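Local structure of nucleoporin GLE1 (Saccharomyces cerevisiae, 6B4E) at residues M156-N161 with E167-Y172; L207-L212 with Q244-Q249; G232-W235 with Q241-Q244; E260-M265 with R275-L280. The protein serves as a component of the nuclear pore complex in mRNA export, this C-terminal part holding the region that interacts with NUP42, DBP5 and GFD1. All coordinates share one frame; numbering follows the deposited sequence.

Contact 1 of 4, residues M156-N161 with E167-Y172; sequences MGWKRN and EDNTSY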
loop_
_atom_site.group_PDB
_atom_site.type_symbol
_atom_site.label_atom_id
_atom_site.label_comp_id
_atom_site.label_asym_id
_atom_site.label_seq_id
_atom_site.Cartn_x
_atom_site.Cartn_y
_atom_site.Cartn_z
ATOM N N MET A 156 7.504 13.002 -1.671
ATOM C CA MET A 156 7.512 11.638 -2.183
ATOM C C MET A 156 8.122 10.639 -1.208
ATOM O O MET A 156 8.308 9.481 -1.584
ATOM C CB MET A 156 8.243 11.582 -3.534
ATOM C CG MET A 156 7.494 12.255 -4.694
ATOM S SD MET A 156 5.776 11.685 -4.871
ATOM C CE MET A 156 6.039 9.960 -5.272
ATOM N N GLY A 157 8.437 11.045 0.021
ATOM C CA GLY A 157 8.846 10.119 1.065
ATOM C C GLY A 157 10.334 9.842 1.176
ATOM O O GLY A 157 10.719 8.880 1.859
ATOM N N TRP A 158 11.179 10.652 0.544
ATOM C CA TRP A 158 12.617 10.468 0.642
ATOM C C TRP A 158 13.131 10.881 2.014
ATOM O O TRP A 158 12.652 11.850 2.614
ATOM C CB TRP A 158 13.325 11.290 -0.425
ATOM C CG TRP A 158 13.146 10.791 -1.813
ATOM C CD1 TRP A 158 12.095 11.029 -2.646
ATOM C CD2 TRP A 158 14.060 9.969 -2.537
ATOM N NE1 TRP A 158 12.297 10.393 -3.852
ATOM C CE2 TRP A 158 13.506 9.745 -3.807
ATOM C CE3 TRP A 158 15.300 9.398 -2.231
ATOM C CZ2 TRP A 158 14.137 8.969 -4.761
ATOM C CZ3 TRP A 158 15.926 8.636 -3.183
ATOM C CH2 TRP A 158 15.344 8.430 -4.437
ATOM N N LYS A 159 14.136 10.160 2.494
ATOM C CA LYS A 159 14.818 10.486 3.739
ATOM C C LYS A 159 16.184 11.086 3.452
ATOM O O LYS A 159 16.702 11.033 2.330
ATOM C CB LYS A 159 14.958 9.243 4.627
ATOM C CG LYS A 159 13.621 8.611 4.962
ATOM C CD LYS A 159 13.614 7.836 6.277
ATOM C CE LYS A 159 14.397 6.544 6.179
ATOM N NZ LYS A 159 13.981 5.553 7.208
ATOM N N ARG A 160 16.765 11.672 4.495
ATOM C CA ARG A 160 18.107 12.224 4.434
ATOM C C ARG A 160 19.134 11.191 4.881
ATOM O O ARG A 160 18.983 10.565 5.935
ATOM C CB ARG A 160 18.199 13.480 5.304
ATOM C CG ARG A 160 17.536 14.697 4.638
ATOM C CD ARG A 160 18.118 14.989 3.240
ATOM N NE ARG A 160 17.796 16.334 2.757
ATOM C CZ ARG A 160 18.424 16.949 1.755
ATOM N NH1 ARG A 160 19.421 16.352 1.115
ATOM N NH2 ARG A 160 18.058 18.169 1.392
ATOM N N ASN A 161 20.158 10.992 4.049
ATOM C CA ASN A 161 21.365 10.306 4.493
ATOM C C ASN A 161 22.107 11.149 5.524
ATOM O O ASN A 161 22.583 10.624 6.538
ATOM C CB ASN A 161 22.256 9.998 3.283
ATOM C CG ASN A 161 23.424 9.077 3.616
ATOM O OD1 ASN A 161 23.751 8.847 4.780
ATOM N ND2 ASN A 161 24.067 8.554 2.578
ATOM N N GLU A 167 18.933 9.863 0.761
ATOM C CA GLU A 167 19.171 8.435 0.911
ATOM C C GLU A 167 19.369 7.826 -0.471
ATOM O O GLU A 167 18.842 8.323 -1.473
ATOM C CB GLU A 167 18.007 7.766 1.656
ATOM C CG GLU A 167 16.928 7.187 0.769
ATOM C CD GLU A 167 15.698 6.681 1.532
ATOM O OE1 GLU A 167 15.721 5.553 2.075
ATOM O OE2 GLU A 167 14.692 7.411 1.548
ATOM N N ASP A 168 20.175 6.772 -0.541
ATOM C CA ASP A 168 20.504 6.264 -1.861
ATOM C C ASP A 168 19.261 5.671 -2.510
ATOM O O ASP A 168 18.264 5.351 -1.850
ATOM C CB ASP A 168 21.648 5.248 -1.807
ATOM C CG ASP A 168 21.419 4.128 -0.819
ATOM O OD1 ASP A 168 20.648 3.204 -1.155
ATOM O OD2 ASP A 168 22.068 4.138 0.255
ATOM N N ASN A 169 19.309 5.597 -3.840
ATOM C CA ASN A 169 18.134 5.194 -4.604
ATOM C C ASN A 169 17.677 3.796 -4.223
ATOM O O ASN A 169 16.472 3.538 -4.122
ATOM C CB ASN A 169 18.438 5.269 -6.098
ATOM C CG ASN A 169 18.437 6.689 -6.621
ATOM O OD1 ASN A 169 18.206 7.627 -5.875
ATOM N ND2 ASN A 169 18.700 6.851 -7.907
ATOM N N THR A 170 18.619 2.879 -4.009
ATOM C CA THR A 170 18.250 1.510 -3.663
ATOM C C THR A 170 17.491 1.462 -2.340
ATOM O O THR A 170 16.493 0.744 -2.210
ATOM C CB THR A 170 19.505 0.643 -3.605
ATOM O OG1 THR A 170 20.007 0.461 -4.941
ATOM C CG2 THR A 170 19.197 -0.728 -3.006
ATOM N N SER A 171 17.950 2.228 -1.353
ATOM C CA SER A 171 17.283 2.255 -0.053
ATOM C C SER A 171 15.839 2.722 -0.200
ATOM O O SER A 171 14.902 2.070 0.274
ATOM C CB SER A 171 18.065 3.171 0.888
ATOM O OG SER A 171 17.417 3.331 2.125
ATOM N N TYR A 172 15.649 3.849 -0.877
ATOM C CA TYR A 172 14.312 4.393 -1.072
ATOM C C TYR A 172 13.436 3.428 -1.851
ATOM O O TYR A 172 12.294 3.147 -1.461
ATOM C CB TYR A 172 14.417 5.731 -1.795
ATOM C CG TYR A 172 13.094 6.339 -2.183
ATOM C CD1 TYR A 172 12.293 6.993 -1.252
ATOM C CD2 TYR A 172 12.651 6.283 -3.498
ATOM C CE1 TYR A 172 11.066 7.562 -1.633
ATOM C CE2 TYR A 172 11.453 6.861 -3.884
ATOM C CZ TYR A 172 10.662 7.488 -2.955
ATOM O OH TYR A 172 9.472 8.032 -3.385
HETATM O O HOH W 1 10.232 9.502 -5.820
#
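W158 lies flat on the ring of Y172 in a face-to-face stack: the five-membered ring of W158 and the phenol of Y172 have centroids 3.7 Å apart and planes only 9° from parallel. Y172 CB adds a CH-pi contact over the six-membered ring of W158. Polar bonds flank this tight core. Y172 OH donates a hydrogen bond to M156 O at 2.6 Å, approaching tilted from the carbonyl plane, and a water bridges Y172 OH and W158 NE1. Beyond the rings, K159 N donates to E167 OE2 (3.0 Å, 158°) from above the carboxylate plane, and E167 N returns a bond to K159 O at 3.0 Å, so the two segments are pinned by a reciprocal pair. The carboxylate is also held through OE1 by S171 OG. Looser and solvent-exposed is the far end: K159 leads its amine away, leaving NZ 5.4 Å from E167 OE1, and N161 is poorly ordered. G157, with positive phi, closes a Schellman motif ending helix 150-155, while D168 caps helix 169-188 through S171 N. The contact thus ties the loop between these helices to the start of helix 169-188, whose R175 forms a salt bridge with E167.

Contact 2 of 4, residues L207-L212 with Q244-Q249; sequences LSWHIL and QAYGNQ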
loop_
_atom_site.group_PDB
_atom_site.type_symbol
_atom_site.label_atom_id
_atom_site.label_comp_id
_atom_site.label_asym_id
_atom_site.label_seq_id
_atom_site.Cartn_x
_atom_site.Cartn_y
_atom_site.Cartn_z
ATOM N N LEU A 207 -8.830 -0.455 -4.899
ATOM C CA LEU A 207 -7.731 0.457 -4.609
ATOM C C LEU A 207 -6.474 0.081 -5.378
ATOM O O LEU A 207 -5.641 0.952 -5.653
ATOM C CB LEU A 207 -7.455 0.482 -3.109
ATOM C CG LEU A 207 -8.646 0.901 -2.237
ATOM C CD1 LEU A 207 -8.173 1.122 -0.812
ATOM C CD2 LEU A 207 -9.333 2.148 -2.775
ATOM N N SER A 208 -6.318 -1.206 -5.725
ATOM C CA SER A 208 -5.253 -1.618 -6.628
ATOM C C SER A 208 -5.507 -1.131 -8.040
ATOM O O SER A 208 -4.563 -0.749 -8.737
ATOM C CB SER A 208 -5.091 -3.142 -6.640
ATOM O OG SER A 208 -4.293 -3.589 -5.561
ATOM N N TRP A 209 -6.764 -1.173 -8.506
ATOM C CA TRP A 209 -7.063 -0.563 -9.794
ATOM C C TRP A 209 -6.636 0.905 -9.801
ATOM O O TRP A 209 -5.969 1.352 -10.739
ATOM C CB TRP A 209 -8.554 -0.702 -10.146
ATOM C CG TRP A 209 -8.855 -0.150 -11.510
ATOM C CD1 TRP A 209 -9.041 1.163 -11.832
ATOM C CD2 TRP A 209 -9.006 -0.883 -12.738
ATOM N NE1 TRP A 209 -9.273 1.300 -13.168
ATOM C CE2 TRP A 209 -9.254 0.063 -13.756
ATOM C CE3 TRP A 209 -8.940 -2.231 -13.074
ATOM C CZ2 TRP A 209 -9.432 -0.295 -15.086
ATOM C CZ3 TRP A 209 -9.126 -2.590 -14.403
ATOM C CH2 TRP A 209 -9.370 -1.624 -15.392
ATOM N N HIS A 210 -6.932 1.648 -8.721
ATOM C CA HIS A 210 -6.591 3.073 -8.687
ATOM C C HIS A 210 -5.096 3.288 -8.870
ATOM O O HIS A 210 -4.673 4.215 -9.571
ATOM C CB HIS A 210 -6.998 3.725 -7.362
ATOM C CG HIS A 210 -8.472 3.772 -7.111
ATOM N ND1 HIS A 210 -9.406 3.811 -8.124
ATOM C CD2 HIS A 210 -9.170 3.803 -5.952
ATOM C CE1 HIS A 210 -10.620 3.838 -7.599
ATOM N NE2 HIS A 210 -10.505 3.847 -6.281
ATOM N N ILE A 211 -4.281 2.470 -8.206
ATOM C CA ILE A 211 -2.832 2.645 -8.277
ATOM C C ILE A 211 -2.348 2.510 -9.707
ATOM O O ILE A 211 -1.598 3.358 -10.205
ATOM C CB ILE A 211 -2.119 1.630 -7.367
ATOM C CG1 ILE A 211 -2.425 1.936 -5.906
ATOM C CG2 ILE A 211 -0.596 1.667 -7.614
ATOM C CD1 ILE A 211 -1.993 0.846 -4.940
ATOM N N LEU A 212 -2.739 1.418 -10.375
ATOM C CA LEU A 212 -2.248 1.163 -11.722
ATOM C C LEU A 212 -2.767 2.213 -12.691
ATOM O O LEU A 212 -2.014 2.706 -13.536
ATOM C CB LEU A 212 -2.653 -0.248 -12.169
ATOM C CG LEU A 212 -1.672 -1.375 -11.780
ATOM C CD1 LEU A 212 -1.505 -1.493 -10.272
ATOM C CD2 LEU A 212 -2.102 -2.713 -12.371
ATOM N N GLN A 244 -8.285 -12.205 -11.433
ATOM C CA GLN A 244 -9.526 -12.836 -10.989
ATOM C C GLN A 244 -10.638 -11.814 -10.860
ATOM O O GLN A 244 -11.796 -12.083 -11.220
ATOM C CB GLN A 244 -9.308 -13.549 -9.655
ATOM C CG GLN A 244 -8.387 -14.744 -9.796
ATOM C CD GLN A 244 -7.943 -15.347 -8.468
ATOM O OE1 GLN A 244 -8.176 -14.804 -7.389
ATOM N NE2 GLN A 244 -7.249 -16.462 -8.559
ATOM N N ALA A 245 -10.299 -10.634 -10.353
ATOM C CA ALA A 245 -11.314 -9.635 -10.047
ATOM C C ALA A 245 -11.837 -8.970 -11.312
ATOM O O ALA A 245 -13.048 -8.764 -11.448
ATOM C CB ALA A 245 -10.738 -8.581 -9.102
ATOM N N TYR A 246 -10.946 -8.591 -12.235
ATOM C CA TYR A 246 -11.342 -7.746 -13.358
ATOM C C TYR A 246 -11.058 -8.348 -14.732
ATOM O O TYR A 246 -11.248 -7.650 -15.739
ATOM C CB TYR A 246 -10.654 -6.373 -13.244
ATOM C CG TYR A 246 -10.960 -5.611 -11.972
ATOM C CD1 TYR A 246 -12.239 -5.217 -11.662
ATOM C CD2 TYR A 246 -9.936 -5.265 -11.075
ATOM C CE1 TYR A 246 -12.518 -4.512 -10.481
ATOM C CE2 TYR A 246 -10.211 -4.562 -9.908
ATOM C CZ TYR A 246 -11.497 -4.193 -9.613
ATOM O OH TYR A 246 -11.775 -3.488 -8.453
ATOM N N GLY A 247 -10.574 -9.589 -14.795
ATOM C CA GLY A 247 -10.518 -10.329 -16.052
ATOM C C GLY A 247 -9.862 -9.579 -17.194
ATOM O O GLY A 247 -8.700 -9.138 -17.103
ATOM N N ASN A 248 -10.592 -9.473 -18.314
ATOM C CA ASN A 248 -10.029 -8.864 -19.515
ATOM C C ASN A 248 -9.632 -7.413 -19.277
ATOM O O ASN A 248 -8.703 -6.910 -19.921
ATOM C CB ASN A 248 -11.025 -8.962 -20.684
ATOM C CG ASN A 248 -12.236 -8.084 -20.499
ATOM O OD1 ASN A 248 -12.935 -8.152 -19.480
ATOM N ND2 ASN A 248 -12.505 -7.251 -21.497
ATOM N N GLN A 249 -10.326 -6.716 -18.375
ATOM C CA GLN A 249 -9.986 -5.322 -18.105
ATOM C C GLN A 249 -8.714 -5.226 -17.281
ATOM O O GLN A 249 -7.840 -4.395 -17.559
ATOM C CB GLN A 249 -11.157 -4.623 -17.412
ATOM C CG GLN A 249 -12.481 -4.762 -18.162
ATOM C CD GLN A 249 -12.525 -3.979 -19.478
ATOM O OE1 GLN A 249 -11.574 -3.287 -19.837
ATOM N NE2 GLN A 249 -13.643 -4.087 -20.195
#
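W209 reaches from helix 206-216 to Y246 and Q249 on helix 225-264, its CB directed at the second helix. From there CG is set anti to the backbone N (chi1 -177°), which carries the indole across the gap with its benzo rim leading. CE3 is the first atom to touch, 3.8 Å from Y246 CD2, over one face of the phenol; the six-membered ring of W209 and the Y246 ring form an edge-to-face (T-shaped) pair, centroids 5.3 Å apart and planes at 73°. Next along the rim, CZ3 comes to 3.9 Å from Q249 C, which lies at the edge of the indole. The tip, CH2, ends 3.8 Å from Q249 O and 4.0 Å from Q249 CB. On the pyrrole side NE1 is hydrogen-bonded to the backbone of a chain of another protein, as is Q249 NE2. At G247, whose phi is positive, helix 225-264 doubles back sharply, its regular bonding interrupted at N248 N and Q249 N, so Y246 and Q249 come to the indole from the two sides of the turn. Buried between helices 206-216 and 225-264, W209 also packs on L253, while Y246 leans on I205 just ahead of helix 206-216.

Contact 3 of 4, residues G232-W235 with Q241-Q244; sequences GSWW and QFLQ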
loop_
_atom_site.group_PDB
_atom_site.type_symbol
_atom_site.label_atom_id
_atom_site.label_comp_id
_atom_site.label_asym_id
_atom_site.label_seq_id
_atom_site.Cartn_x
_atom_site.Cartn_y
_atom_site.Cartn_z
ATOM N N GLY A 232 6.136 -3.674 -9.703
ATOM C CA GLY A 232 6.611 -5.050 -9.660
ATOM C C GLY A 232 6.370 -5.696 -8.310
ATOM O O GLY A 232 5.988 -6.866 -8.231
ATOM N N SER A 233 6.591 -4.942 -7.221
ATOM C CA SER A 233 6.231 -5.455 -5.908
ATOM C C SER A 233 4.739 -5.742 -5.831
ATOM O O SER A 233 4.318 -6.758 -5.254
ATOM C CB SER A 233 6.616 -4.441 -4.831
ATOM O OG SER A 233 8.015 -4.270 -4.832
ATOM N N TRP A 234 3.922 -4.814 -6.350
ATOM C CA TRP A 234 2.480 -5.016 -6.419
ATOM C C TRP A 234 2.146 -6.290 -7.183
ATOM O O TRP A 234 1.333 -7.108 -6.734
ATOM C CB TRP A 234 1.811 -3.811 -7.084
ATOM C CG TRP A 234 0.356 -4.062 -7.314
ATOM C CD1 TRP A 234 -0.669 -3.797 -6.454
ATOM C CD2 TRP A 234 -0.233 -4.687 -8.460
ATOM N NE1 TRP A 234 -1.855 -4.214 -6.994
ATOM C CE2 TRP A 234 -1.620 -4.766 -8.220
ATOM C CE3 TRP A 234 0.274 -5.186 -9.662
ATOM C CZ2 TRP A 234 -2.503 -5.307 -9.142
ATOM C CZ3 TRP A 234 -0.611 -5.732 -10.579
ATOM C CH2 TRP A 234 -1.965 -5.798 -10.302
ATOM N N TRP A 235 2.766 -6.466 -8.352
ATOM C CA TRP A 235 2.487 -7.609 -9.222
ATOM C C TRP A 235 2.740 -8.934 -8.513
ATOM O O TRP A 235 1.882 -9.824 -8.518
ATOM C CB TRP A 235 3.356 -7.491 -10.468
ATOM C CG TRP A 235 3.100 -8.437 -11.622
ATOM C CD1 TRP A 235 3.216 -9.797 -11.633
ATOM C CD2 TRP A 235 2.756 -8.052 -12.949
ATOM N NE1 TRP A 235 2.957 -10.286 -12.901
ATOM C CE2 TRP A 235 2.663 -9.225 -13.722
ATOM C CE3 TRP A 235 2.500 -6.819 -13.557
ATOM C CZ2 TRP A 235 2.355 -9.199 -15.081
ATOM C CZ3 TRP A 235 2.178 -6.798 -14.903
ATOM C CH2 TRP A 235 2.108 -7.978 -15.650
ATOM N N GLN A 241 -4.691 -12.242 -8.342
ATOM C CA GLN A 241 -6.012 -11.924 -7.829
ATOM C C GLN A 241 -6.638 -10.740 -8.555
ATOM O O GLN A 241 -7.868 -10.647 -8.639
ATOM C CB GLN A 241 -5.928 -11.643 -6.332
ATOM C CG GLN A 241 -5.557 -12.843 -5.503
ATOM C CD GLN A 241 -4.071 -13.164 -5.547
ATOM O OE1 GLN A 241 -3.224 -12.296 -5.802
ATOM N NE2 GLN A 241 -3.742 -14.420 -5.270
ATOM N N PHE A 242 -5.813 -9.824 -9.060
ATOM C CA PHE A 242 -6.311 -8.706 -9.860
ATOM C C PHE A 242 -6.970 -9.214 -11.133
ATOM O O PHE A 242 -8.049 -8.758 -11.514
ATOM C CB PHE A 242 -5.138 -7.779 -10.183
ATOM C CG PHE A 242 -5.519 -6.441 -10.786
ATOM C CD1 PHE A 242 -6.194 -5.487 -10.039
ATOM C CD2 PHE A 242 -5.122 -6.119 -12.072
ATOM C CE1 PHE A 242 -6.505 -4.261 -10.583
ATOM C CE2 PHE A 242 -5.440 -4.890 -12.623
ATOM C CZ PHE A 242 -6.123 -3.959 -11.872
ATOM N N LEU A 243 -6.337 -10.189 -11.785
ATOM C CA LEU A 243 -6.940 -10.831 -12.948
ATOM C C LEU A 243 -8.237 -11.550 -12.596
ATOM O O LEU A 243 -9.186 -11.556 -13.395
ATOM C CB LEU A 243 -5.943 -11.814 -13.575
ATOM C CG LEU A 243 -4.787 -11.152 -14.303
ATOM C CD1 LEU A 243 -3.685 -12.164 -14.545
ATOM C CD2 LEU A 243 -5.251 -10.595 -15.614
ATOM N N GLN A 244 -8.285 -12.205 -11.433
ATOM C CA GLN A 244 -9.526 -12.836 -10.989
ATOM C C GLN A 244 -10.638 -11.814 -10.860
ATOM O O GLN A 244 -11.796 -12.083 -11.220
ATOM C CB GLN A 244 -9.308 -13.549 -9.655
ATOM C CG GLN A 244 -8.387 -14.744 -9.796
ATOM C CD GLN A 244 -7.943 -15.347 -8.468
ATOM O OE1 GLN A 244 -8.176 -14.804 -7.389
ATOM N NE2 GLN A 244 -7.249 -16.462 -8.559
#
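W234 and F242 both place CG anti to the backbone N (chi1 173° and -169°), and this shared torsion steers two rings of one helix into each other. The indole of W234 runs along helix 225-264 toward the later turns, whereas the F242 side chain stands out across that direction, so the two meet at about a right angle. The benzo rim of the indole strikes one face of the phenyl ring: W234 CZ2 sits 3.6 Å from F242 CG, offset toward the ring's CB side, and W234 CH2 lies 3.6 Å from F242 CD2. The result is an edge-to-face (T-shaped) pair with planes at 86° and centroids of the W234 six-membered ring and the phenyl 5.1 Å apart. F242 CB, 3.7 Å from W234 CH2, extends the apolar surface. The partners are eight positions apart, about two turns, a distance W234 bridges with its indole laid along the helix. The polar end of W234 is satisfied on another side, where NE1 is hydrogen-bonded to S208 OG of helix 206-216, which helps to hold the rotation of the indole. An alanine at F242 is likely to leave the benzo edge of W234 without the ring face it abuts and to open a gap beside Y246. In the bundle, W234 is packed on L180 and A184 of helix 169-188 and on L254, which returns beside it after the chain doubles back near G247, while F242 meets Y246 ring to ring and rests on A250, just past that turn, so the pair fills the interior between helices 169-188, 206-216 and 225-264.

Contact 4 of 4, residues E260-M265 with R275-L280; sequences ELTSRM and RLRILL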
loop_
_atom_site.group_PDB
_atom_site.type_symbol
_atom_site.label_atom_id
_atom_site.label_comp_id
_atom_site.label_asym_id
_atom_site.label_seq_id
_atom_site.Cartn_x
_atom_site.Cartn_y
_atom_site.Cartn_z
ATOM N N GLU A 260 3.526 -1.141 -22.449
ATOM C CA GLU A 260 3.523 0.232 -22.947
ATOM C C GLU A 260 4.323 1.166 -22.049
ATOM O O GLU A 260 5.155 1.937 -22.531
ATOM C CB GLU A 260 2.081 0.727 -23.102
ATOM C CG GLU A 260 1.949 2.101 -23.748
ATOM C CD GLU A 260 2.495 2.151 -25.178
ATOM O OE1 GLU A 260 2.683 3.270 -25.705
ATOM O OE2 GLU A 260 2.737 1.077 -25.777
ATOM N N LEU A 261 4.077 1.134 -20.742
ATOM C CA LEU A 261 4.784 2.044 -19.845
ATOM C C LEU A 261 6.286 1.766 -19.848
ATOM O O LEU A 261 7.097 2.697 -19.914
ATOM C CB LEU A 261 4.191 1.930 -18.443
ATOM C CG LEU A 261 4.689 2.937 -17.407
ATOM C CD1 LEU A 261 4.385 4.369 -17.822
ATOM C CD2 LEU A 261 4.060 2.630 -16.069
ATOM N N THR A 262 6.682 0.494 -19.799
ATOM C CA THR A 262 8.108 0.171 -19.851
ATOM C C THR A 262 8.718 0.575 -21.193
ATOM O O THR A 262 9.854 1.064 -21.243
ATOM C CB THR A 262 8.332 -1.323 -19.598
ATOM O OG1 THR A 262 7.627 -2.085 -20.581
ATOM C CG2 THR A 262 7.842 -1.727 -18.244
ATOM N N SER A 263 7.989 0.357 -22.296
ATOM C CA SER A 263 8.506 0.729 -23.614
ATOM C C SER A 263 8.751 2.227 -23.703
ATOM O O SER A 263 9.770 2.673 -24.250
ATOM C CB SER A 263 7.536 0.301 -24.724
ATOM O OG SER A 263 7.658 -1.067 -25.053
ATOM N N ARG A 264 7.813 3.024 -23.192
ATOM C CA ARG A 264 7.917 4.470 -23.323
ATOM C C ARG A 264 9.086 5.039 -22.533
ATOM O O ARG A 264 9.572 6.122 -22.876
ATOM C CB ARG A 264 6.609 5.124 -22.875
ATOM C CG ARG A 264 5.427 4.793 -23.774
ATOM C CD ARG A 264 5.515 5.510 -25.099
ATOM N NE ARG A 264 5.464 6.958 -24.934
ATOM C CZ ARG A 264 4.342 7.669 -24.877
ATOM N NH1 ARG A 264 4.404 8.983 -24.732
ATOM N NH2 ARG A 264 3.163 7.071 -24.964
ATOM N N MET A 265 9.538 4.340 -21.485
ATOM C CA MET A 265 10.650 4.780 -20.649
ATOM C C MET A 265 11.923 3.988 -20.911
ATOM O O MET A 265 12.841 4.028 -20.092
ATOM C CB MET A 265 10.285 4.665 -19.166
ATOM C CG MET A 265 8.954 5.297 -18.760
ATOM S SD MET A 265 8.821 7.062 -19.167
ATOM C CE MET A 265 10.098 7.737 -18.147
ATOM N N ARG A 275 12.495 -5.423 -14.705
ATOM C CA ARG A 275 11.864 -6.498 -13.944
ATOM C C ARG A 275 10.369 -6.581 -14.231
ATOM O O ARG A 275 9.805 -7.683 -14.302
ATOM C CB ARG A 275 12.095 -6.324 -12.448
ATOM C CG ARG A 275 11.790 -7.630 -11.716
ATOM C CD ARG A 275 12.213 -7.583 -10.278
ATOM N NE ARG A 275 11.134 -7.091 -9.432
ATOM C CZ ARG A 275 10.112 -7.832 -9.026
ATOM N NH1 ARG A 275 9.184 -7.300 -8.250
ATOM N NH2 ARG A 275 10.013 -9.103 -9.401
ATOM N N LEU A 276 9.700 -5.435 -14.382
ATOM C CA LEU A 276 8.276 -5.469 -14.707
ATOM C C LEU A 276 8.054 -6.129 -16.060
ATOM O O LEU A 276 7.097 -6.888 -16.244
ATOM C CB LEU A 276 7.688 -4.057 -14.700
ATOM C CG LEU A 276 6.160 -3.966 -14.761
ATOM C CD1 LEU A 276 5.521 -4.660 -13.569
ATOM C CD2 LEU A 276 5.691 -2.509 -14.817
ATOM N N ARG A 277 8.940 -5.864 -17.024
ATOM C CA ARG A 277 8.793 -6.516 -18.320
ATOM C C ARG A 277 8.991 -8.025 -18.197
ATOM O O ARG A 277 8.319 -8.799 -18.881
ATOM C CB ARG A 277 9.773 -5.916 -19.330
ATOM C CG ARG A 277 9.786 -6.657 -20.664
ATOM C CD ARG A 277 10.493 -5.876 -21.756
ATOM N NE ARG A 277 9.795 -4.642 -22.097
ATOM C CZ ARG A 277 8.774 -4.558 -22.946
ATOM N NH1 ARG A 277 8.213 -3.377 -23.192
ATOM N NH2 ARG A 277 8.307 -5.646 -23.551
ATOM N N ILE A 278 9.910 -8.466 -17.329
ATOM C CA ILE A 278 10.094 -9.903 -17.102
ATOM C C ILE A 278 8.822 -10.527 -16.526
ATOM O O ILE A 278 8.448 -11.655 -16.895
ATOM C CB ILE A 278 11.309 -10.135 -16.180
ATOM C CG1 ILE A 278 12.606 -9.770 -16.930
ATOM C CG2 ILE A 278 11.330 -11.557 -15.648
ATOM C CD1 ILE A 278 12.907 -10.626 -18.135
ATOM N N LEU A 279 8.151 -9.814 -15.606
ATOM C CA LEU A 279 6.889 -10.301 -15.047
ATOM C C LEU A 279 5.812 -10.376 -16.122
ATOM O O LEU A 279 5.049 -11.360 -16.189
ATOM C CB LEU A 279 6.429 -9.404 -13.901
ATOM C CG LEU A 279 7.304 -9.437 -12.646
ATOM C CD1 LEU A 279 6.938 -8.389 -11.653
ATOM C CD2 LEU A 279 7.247 -10.806 -11.947
ATOM N N LEU A 280 5.727 -9.343 -16.970
ATOM C CA LEU A 280 4.796 -9.402 -18.093
ATOM C C LEU A 280 5.072 -10.640 -18.938
ATOM O O LEU A 280 4.148 -11.366 -19.321
ATOM C CB LEU A 280 4.918 -8.141 -18.954
ATOM C CG LEU A 280 4.182 -8.171 -20.313
ATOM C CD1 LEU A 280 2.776 -7.685 -20.158
ATOM C CD2 LEU A 280 4.905 -7.373 -21.392
#
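R277 points its guanidinium at the hydroxyls of T262 and S263 on the facing helix. NH1 does the touching, 3.0 Å from T262 OG1 and 3.0 Å from S263 OG. The two approaches differ: S263 OG comes at the edge of the guanidinium, near its plane, while T262 OG1 arrives obliquely. The R277 chain runs extended up to a bend at chi3 (-65°), which turns the guanidinium toward the last turn of helix 225-264. T262 sets OG1 between its backbone N and carbonyl carbon, where the hydroxyl is hydrogen-bonded to G258 O and E259 O of the turn before; its other branch, CG2, meets L276 CD2 obliquely at 4.1 Å. The short helical runs 260-264 and 275-280 lie roughly antiparallel (144°), axes 9.9 Å apart at closest, as the two arms of a helical hairpin closed by the intervening residues. R277 NH2 makes a salt bridge with E259 OE2, and the same carboxylate takes S263 OG at its other oxygen, so arginine, glutamate and serine form one linked polar patch. A leucine in place of R277 would probably leave E259 without its charged partner and the two hydroxyls without the nitrogen beside them. L261 and T262 pack on F228 of helix 225-264.

Along the chain contact 1 closes first; contact 2 then joins helix 206-216 to helix 225-264, contact 3 lies within helix 225-264, the two sharing Q244, and contact 4 comes last. Contacts 2 and 3 adjoin, with centres about 8 Å apart: W209 CE3 packs on F242 CZ at 3.5 Å, and L212 CD2 lies 3.7 Å from W234 CH2. Contact 4, about 15 Å from contact 3 between centres, touches it through W235 and L276. Contact 1 stands apart, its centre about 23 to 29 Å from the others, joined to contacts 2 and 3 through helix 169-188. Helix 225-264 therefore links three of the four contacts, and contacts 2 and 4 both border the chain of another protein.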